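Long-range contact in Maltose/maltodextrin transport permease homologue (Bdellovibrio bacteriovorus HD100, PDB 6FFL), which binds maltotriose in the solute-binding domain fused to the membrane subunit of an ABC transporter, and probably takes up maltose and maltodextrins: residues V112-I125 against N226-W238. Numbering follows the deposited sequence.
With GLC (alpha-D-glucopyranose), chain B; GLC (alpha-D-glucopyranose), chain C.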
loop_
_atom_site.group_PDB
_atom_site.type_symbol
_atom_site.label_atom_id
_atom_site.label_comp_id
_atom_site.label_asym_id
_atom_site.label_seq_id
_atom_site.Cartn_x
_atom_site.Cartn_y
_atom_site.Cartn_z
ATOM N N VAL A 112 8.729 1.038 6.924
ATOM C CA VAL A 112 8.659 2.040 5.871
ATOM C C VAL A 112 8.638 1.304 4.542
ATOM O O VAL A 112 9.370 0.327 4.348
ATOM C CB VAL A 112 9.836 3.040 5.957
ATOM C CG1 VAL A 112 9.941 3.895 4.709
ATOM C CG2 VAL A 112 9.666 3.938 7.199
ATOM N N GLY A 113 7.778 1.749 3.636
ATOM C CA GLY A 113 7.696 1.113 2.334
ATOM C C GLY A 113 6.309 1.325 1.764
ATOM O O GLY A 113 5.979 2.434 1.347
ATOM N N ASN A 114 5.500 0.274 1.755
ATOM C CA ASN A 114 4.154 0.318 1.191
ATOM C C ASN A 114 4.180 0.630 -0.299
ATOM O O ASN A 114 3.210 1.151 -0.846
ATOM C CB ASN A 114 3.278 1.334 1.946
ATOM C CG ASN A 114 1.807 1.035 1.799
ATOM O OD1 ASN A 114 1.383 -0.099 2.014
ATOM N ND2 ASN A 114 1.023 2.040 1.415
ATOM N N HIS A 115 5.289 0.319 -0.962
ATOM C CA HIS A 115 5.550 0.748 -2.326
ATOM C C HIS A 115 5.360 -0.410 -3.298
ATOM O O HIS A 115 5.691 -1.561 -2.988
ATOM C CB HIS A 115 6.969 1.308 -2.453
ATOM C CG HIS A 115 8.040 0.392 -1.932
ATOM N ND1 HIS A 115 8.057 -0.078 -0.631
ATOM C CD2 HIS A 115 9.136 -0.126 -2.531
ATOM C CE1 HIS A 115 9.122 -0.843 -0.456
ATOM N NE2 HIS A 115 9.794 -0.889 -1.596
ATOM N N LEU A 116 4.847 -0.091 -4.485
ATOM C CA LEU A 116 4.679 -1.066 -5.551
ATOM C C LEU A 116 5.961 -1.231 -6.358
ATOM O O LEU A 116 6.775 -0.312 -6.477
ATOM C CB LEU A 116 3.554 -0.646 -6.484
ATOM C CG LEU A 116 2.178 -0.619 -5.839
ATOM C CD1 LEU A 116 1.185 0.008 -6.827
ATOM C CD2 LEU A 116 1.740 -2.015 -5.438
ATOM N N MET A 117 6.115 -2.415 -6.943
ATOM C CA MET A 117 7.309 -2.724 -7.718
ATOM C C MET A 117 6.948 -3.837 -8.688
ATOM O O MET A 117 5.863 -4.410 -8.616
ATOM C CB MET A 117 8.460 -3.145 -6.803
ATOM C CG MET A 117 8.263 -4.516 -6.189
ATOM S SD MET A 117 9.053 -4.707 -4.576
ATOM C CE MET A 117 7.931 -3.753 -3.533
ATOM N N LEU A 118 7.874 -4.141 -9.597
ATOM C CA LEU A 118 7.746 -5.327 -10.434
ATOM C C LEU A 118 8.338 -6.514 -9.685
ATOM O O LEU A 118 9.419 -6.407 -9.098
ATOM C CB LEU A 118 8.458 -5.133 -11.782
ATOM C CG LEU A 118 8.208 -6.232 -12.823
ATOM C CD1 LEU A 118 6.833 -6.050 -13.436
ATOM C CD2 LEU A 118 9.292 -6.213 -13.909
ATOM N N LEU A 119 7.605 -7.624 -9.654
ATOM C CA LEU A 119 8.124 -8.883 -9.144
ATOM C C LEU A 119 8.145 -9.842 -10.313
ATOM O O LEU A 119 7.258 -9.792 -11.172
ATOM C CB LEU A 119 7.259 -9.463 -8.002
ATOM C CG LEU A 119 7.123 -8.598 -6.742
ATOM C CD1 LEU A 119 5.961 -7.611 -6.876
ATOM C CD2 LEU A 119 6.932 -9.503 -5.523
ATOM N N TYR A 120 9.145 -10.713 -10.355
ATOM C CA TYR A 120 9.225 -11.653 -11.462
ATOM C C TYR A 120 9.621 -13.016 -10.925
ATOM O O TYR A 120 10.422 -13.110 -9.989
ATOM C CB TYR A 120 10.212 -11.188 -12.552
ATOM C CG TYR A 120 11.618 -10.855 -12.088
ATOM C CD1 TYR A 120 11.929 -9.593 -11.593
ATOM C CD2 TYR A 120 12.639 -11.796 -12.179
ATOM C CE1 TYR A 120 13.227 -9.281 -11.181
ATOM C CE2 TYR A 120 13.931 -11.494 -11.769
ATOM C CZ TYR A 120 14.215 -10.241 -11.273
ATOM O OH TYR A 120 15.500 -9.943 -10.872
ATOM N N ASN A 121 9.043 -14.062 -11.523
ATOM C CA ASN A 121 9.295 -15.442 -11.134
ATOM C C ASN A 121 10.538 -15.933 -11.871
ATOM O O ASN A 121 10.555 -15.994 -13.106
ATOM C CB ASN A 121 8.064 -16.298 -11.456
ATOM C CG ASN A 121 8.143 -17.718 -10.891
ATOM O OD1 ASN A 121 9.221 -18.237 -10.610
ATOM N ND2 ASN A 121 6.979 -18.356 -10.735
ATOM N N LYS A 122 11.585 -16.260 -11.116
ATOM C CA LYS A 122 12.843 -16.676 -11.718
ATOM C C LYS A 122 12.761 -18.034 -12.403
ATOM O O LYS A 122 13.714 -18.410 -13.095
ATOM C CB LYS A 122 13.933 -16.663 -10.651
ATOM C CG LYS A 122 14.282 -15.253 -10.213
ATOM C CD LYS A 122 15.193 -15.279 -8.995
ATOM C CE LYS A 122 15.665 -13.883 -8.624
ATOM N NZ LYS A 122 16.665 -13.913 -7.516
ATOM N N LYS A 123 11.657 -18.776 -12.242
ATOM C CA LYS A 123 11.425 -19.939 -13.098
ATOM C C LYS A 123 11.367 -19.536 -14.565
ATOM O O LYS A 123 11.698 -20.337 -15.445
ATOM C CB LYS A 123 10.113 -20.639 -12.724
ATOM C CG LYS A 123 10.222 -21.788 -11.763
ATOM C CD LYS A 123 8.837 -22.372 -11.486
ATOM C CE LYS A 123 8.885 -23.883 -11.356
ATOM N NZ LYS A 123 10.048 -24.339 -10.545
ATOM N N PHE A 124 10.921 -18.315 -14.845
ATOM C CA PHE A 124 10.686 -17.830 -16.199
ATOM C C PHE A 124 11.615 -16.706 -16.619
ATOM O O PHE A 124 11.975 -16.617 -17.792
ATOM C CB PHE A 124 9.237 -17.347 -16.328
ATOM C CG PHE A 124 8.224 -18.387 -15.949
ATOM C CD1 PHE A 124 8.050 -19.521 -16.728
ATOM C CD2 PHE A 124 7.445 -18.233 -14.810
ATOM C CE1 PHE A 124 7.116 -20.486 -16.379
ATOM C CE2 PHE A 124 6.509 -19.189 -14.458
ATOM C CZ PHE A 124 6.348 -20.325 -15.244
ATOM N N ILE A 125 11.999 -15.828 -15.698
ATOM C CA ILE A 125 12.716 -14.604 -16.029
ATOM C C ILE A 125 13.919 -14.473 -15.106
ATOM O O ILE A 125 13.770 -14.529 -13.880
ATOM C CB ILE A 125 11.807 -13.371 -15.892
ATOM C CG1 ILE A 125 10.652 -13.442 -16.897
ATOM C CG2 ILE A 125 12.617 -12.074 -16.032
ATOM C CD1 ILE A 125 9.557 -12.459 -16.603
ATOM N N ASN A 226 2.709 -20.184 -10.313
ATOM C CA ASN A 226 3.563 -20.237 -11.501
ATOM C C ASN A 226 2.771 -19.999 -12.781
ATOM O O ASN A 226 3.108 -20.540 -13.838
ATOM C CB ASN A 226 4.318 -21.569 -11.590
ATOM C CG ASN A 226 5.172 -21.824 -10.376
ATOM O OD1 ASN A 226 5.912 -20.944 -9.934
ATOM N ND2 ASN A 226 5.090 -23.036 -9.831
ATOM N N LYS A 227 1.705 -19.205 -12.701
ATOM C CA LYS A 227 0.887 -18.896 -13.868
ATOM C C LYS A 227 1.008 -17.440 -14.297
ATOM O O LYS A 227 0.250 -16.994 -15.165
ATOM C CB LYS A 227 -0.576 -19.252 -13.599
ATOM C CG LYS A 227 -0.807 -20.735 -13.338
ATOM C CD LYS A 227 -2.294 -21.064 -13.226
ATOM C CE LYS A 227 -2.525 -22.567 -13.140
ATOM N NZ LYS A 227 -2.554 -23.052 -11.731
ATOM N N ALA A 228 1.943 -16.689 -13.713
ATOM C CA ALA A 228 2.206 -15.304 -14.099
ATOM C C ALA A 228 3.702 -15.061 -13.999
ATOM O O ALA A 228 4.274 -15.200 -12.914
ATOM C CB ALA A 228 1.446 -14.309 -13.205
ATOM N N ALA A 229 4.337 -14.695 -15.117
ATOM C CA ALA A 229 5.783 -14.455 -15.085
ATOM C C ALA A 229 6.117 -13.211 -14.275
ATOM O O ALA A 229 7.122 -13.184 -13.551
ATOM C CB ALA A 229 6.337 -14.314 -16.503
ATOM N N MET A 230 5.284 -12.177 -14.377
ATOM C CA MET A 230 5.534 -10.898 -13.740
ATOM C C MET A 230 4.298 -10.451 -12.977
ATOM O O MET A 230 3.171 -10.806 -13.321
ATOM C CB MET A 230 5.924 -9.827 -14.770
ATOM C CG MET A 230 7.295 -10.069 -15.348
ATOM S SD MET A 230 7.779 -8.938 -16.644
ATOM C CE MET A 230 6.796 -9.516 -18.035
ATOM N N LEU A 231 4.536 -9.673 -11.929
ATOM C CA LEU A 231 3.487 -9.169 -11.053
ATOM C C LEU A 231 3.837 -7.740 -10.674
ATOM O O LEU A 231 5.015 -7.392 -10.580
ATOM C CB LEU A 231 3.369 -10.061 -9.802
ATOM C CG LEU A 231 2.699 -9.510 -8.543
ATOM C CD1 LEU A 231 1.195 -9.533 -8.744
ATOM C CD2 LEU A 231 3.080 -10.338 -7.345
ATOM N N ILE A 232 2.823 -6.897 -10.465
ATOM C CA ILE A 232 3.048 -5.629 -9.779
ATOM C C ILE A 232 2.354 -5.724 -8.428
ATOM O O ILE A 232 1.144 -5.970 -8.357
ATOM C CB ILE A 232 2.560 -4.420 -10.593
ATOM C CG1 ILE A 232 3.429 -4.270 -11.846
ATOM C CG2 ILE A 232 2.672 -3.126 -9.735
ATOM C CD1 ILE A 232 2.944 -3.184 -12.813
ATOM N N ASN A 233 3.126 -5.566 -7.355
ATOM C CA ASN A 233 2.579 -5.679 -6.011
ATOM C C ASN A 233 3.529 -4.966 -5.060
ATOM O O ASN A 233 4.608 -4.506 -5.450
ATOM C CB ASN A 233 2.374 -7.155 -5.618
ATOM C CG ASN A 233 1.256 -7.355 -4.602
ATOM O OD1 ASN A 233 0.728 -6.389 -4.035
ATOM N ND2 ASN A 233 0.875 -8.613 -4.378
ATOM N N GLY A 234 3.112 -4.867 -3.794
ATOM C CA GLY A 234 3.822 -4.067 -2.820
ATOM C C GLY A 234 4.697 -4.905 -1.889
ATOM O O GLY A 234 4.663 -6.131 -1.895
ATOM N N ASP A 235 5.498 -4.209 -1.077
ATOM C CA ASP A 235 6.415 -4.929 -0.193
ATOM C C ASP A 235 5.680 -5.737 0.878
ATOM O O ASP A 235 6.267 -6.664 1.447
ATOM C CB ASP A 235 7.444 -3.961 0.427
ATOM C CG ASP A 235 6.830 -2.961 1.427
ATOM O OD1 ASP A 235 5.612 -2.679 1.371
ATOM O OD2 ASP A 235 7.599 -2.452 2.275
ATOM N N TRP A 236 4.390 -5.454 1.122
ATOM C CA TRP A 236 3.611 -6.275 2.047
ATOM C C TRP A 236 3.476 -7.715 1.570
ATOM O O TRP A 236 3.119 -8.585 2.375
ATOM C CB TRP A 236 2.196 -5.699 2.226
ATOM C CG TRP A 236 1.461 -5.589 0.906
ATOM C CD1 TRP A 236 0.805 -6.589 0.242
ATOM C CD2 TRP A 236 1.352 -4.418 0.076
ATOM N NE1 TRP A 236 0.290 -6.112 -0.943
ATOM C CE2 TRP A 236 0.609 -4.784 -1.066
ATOM C CE3 TRP A 236 1.799 -3.096 0.199
ATOM C CZ2 TRP A 236 0.306 -3.874 -2.086
ATOM C CZ3 TRP A 236 1.501 -2.187 -0.824
ATOM C CH2 TRP A 236 0.767 -2.584 -1.948
ATOM N N SER A 237 3.732 -7.985 0.285
ATOM C CA SER A 237 3.496 -9.308 -0.275
ATOM C C SER A 237 4.726 -10.206 -0.250
ATOM O O SER A 237 4.594 -11.403 -0.519
ATOM C CB SER A 237 2.977 -9.186 -1.717
ATOM O OG SER A 237 3.996 -8.699 -2.596
ATOM N N TRP A 238 5.902 -9.667 0.079
ATOM C CA TRP A 238 7.131 -10.456 0.006
ATOM C C TRP A 238 7.048 -11.700 0.878
ATOM O O TRP A 238 7.427 -12.800 0.455
ATOM C CB TRP A 238 8.320 -9.613 0.450
ATOM C CG TRP A 238 8.673 -8.467 -0.453
ATOM C CD1 TRP A 238 8.300 -8.285 -1.761
ATOM C CD2 TRP A 238 9.496 -7.353 -0.110
ATOM N NE1 TRP A 238 8.843 -7.115 -2.244
ATOM C CE2 TRP A 238 9.594 -6.533 -1.251
ATOM C CE3 TRP A 238 10.166 -6.970 1.058
ATOM C CZ2 TRP A 238 10.318 -5.339 -1.253
ATOM C CZ3 TRP A 238 10.896 -5.788 1.050
ATOM C CH2 TRP A 238 10.963 -4.986 -0.098
HETATM C C1 GLC B . -2.137 -1.928 -0.078
HETATM C C2 GLC B . -1.572 -0.641 0.509
HETATM C C3 GLC B . -2.628 0.439 0.682
HETATM C C4 GLC B . -3.350 0.613 -0.649
HETATM C C5 GLC B . -3.942 -0.727 -1.080
HETATM C C6 GLC B . -4.685 -0.601 -2.415
HETATM O O2 GLC B . -0.963 -0.964 1.773
HETATM O O3 GLC B . -1.973 1.666 1.051
HETATM O O4 GLC B . -4.411 1.542 -0.496
HETATM O O5 GLC B . -2.870 -1.646 -1.263
HETATM O O6 GLC B . -5.527 -1.756 -2.622
HETATM C C1 GLC C . -2.957 -6.562 2.213
HETATM C C2 GLC C . -1.933 -5.608 2.839
HETATM C C3 GLC C . -2.271 -4.157 2.531
HETATM C C4 GLC C . -2.511 -3.950 1.035
HETATM C C5 GLC C . -3.541 -4.963 0.515
HETATM C C6 GLC C . -3.698 -4.868 -1.002
HETATM O O1 GLC C . -4.213 -6.410 2.877
HETATM O O2 GLC C . -1.925 -5.751 4.262
HETATM O O3 GLC C . -1.201 -3.319 3.019
HETATM O O4 GLC C . -2.970 -2.595 0.849
HETATM O O5 GLC C . -3.124 -6.301 0.808
HETATM O O6 GLC C . -4.773 -5.710 -1.443
HETATM O O HOH W 1 10.181 -2.070 3.265
HETATM O O HOH W 2 4.389 -17.175 -11.219
#
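Leu119 N gives Leu231 O an almost straight bond (2.8 Å, 175°), and Leu231 N returns one to Leu119 O. This pairs strand 116-121 antiparallel with strand 230-234. Met117 and Asn233 form the next hydrogen-bonded pair.

On the face of Met117 and Leu119, Met117 has CG between the backbone N and the carbonyl carbon (chi1 72°) and a bend at chi3, which place SD at the edge of the Trp238 ring, in its plane. Trp238 NE1 gives Met117 SD a weak hydrogen bond (3.4 Å); the sulfur at the ring edge is also a Met-aromatic contact. Leu119 CD1 packs on Asn233 CB and Leu231 CD2. On the other face, Ile125 CD1 meets Met230 CG at 3.5 Å, and helix 132-142 covers both residues.

Asn121 ND2 reaches a lone pair of Asn226 OD1 (2.9 Å), while Asn121 OD1 closes an Asx turn with Lys123 N.

At the sugar end, Asp235 OD1 and OD2 both accept weak hydrogen bonds from Asn114 N. Asn114 ND2 points straight at O3 of the chain B glucose (3.0 Å), and Asn114 OD1 accepts from that sugar's O2 and from Lys270. One face of Trp236 lies against both glucoses, with C4 of the chain C glucose 3.8 Å above the ring plane, over its centre. Trp236 NE1 is hydrogen-bonded to Tyr216 OH. This aromatic platform beside polar grips is characteristic of maltodextrin-binding clefts in periplasmic-binding-protein folds.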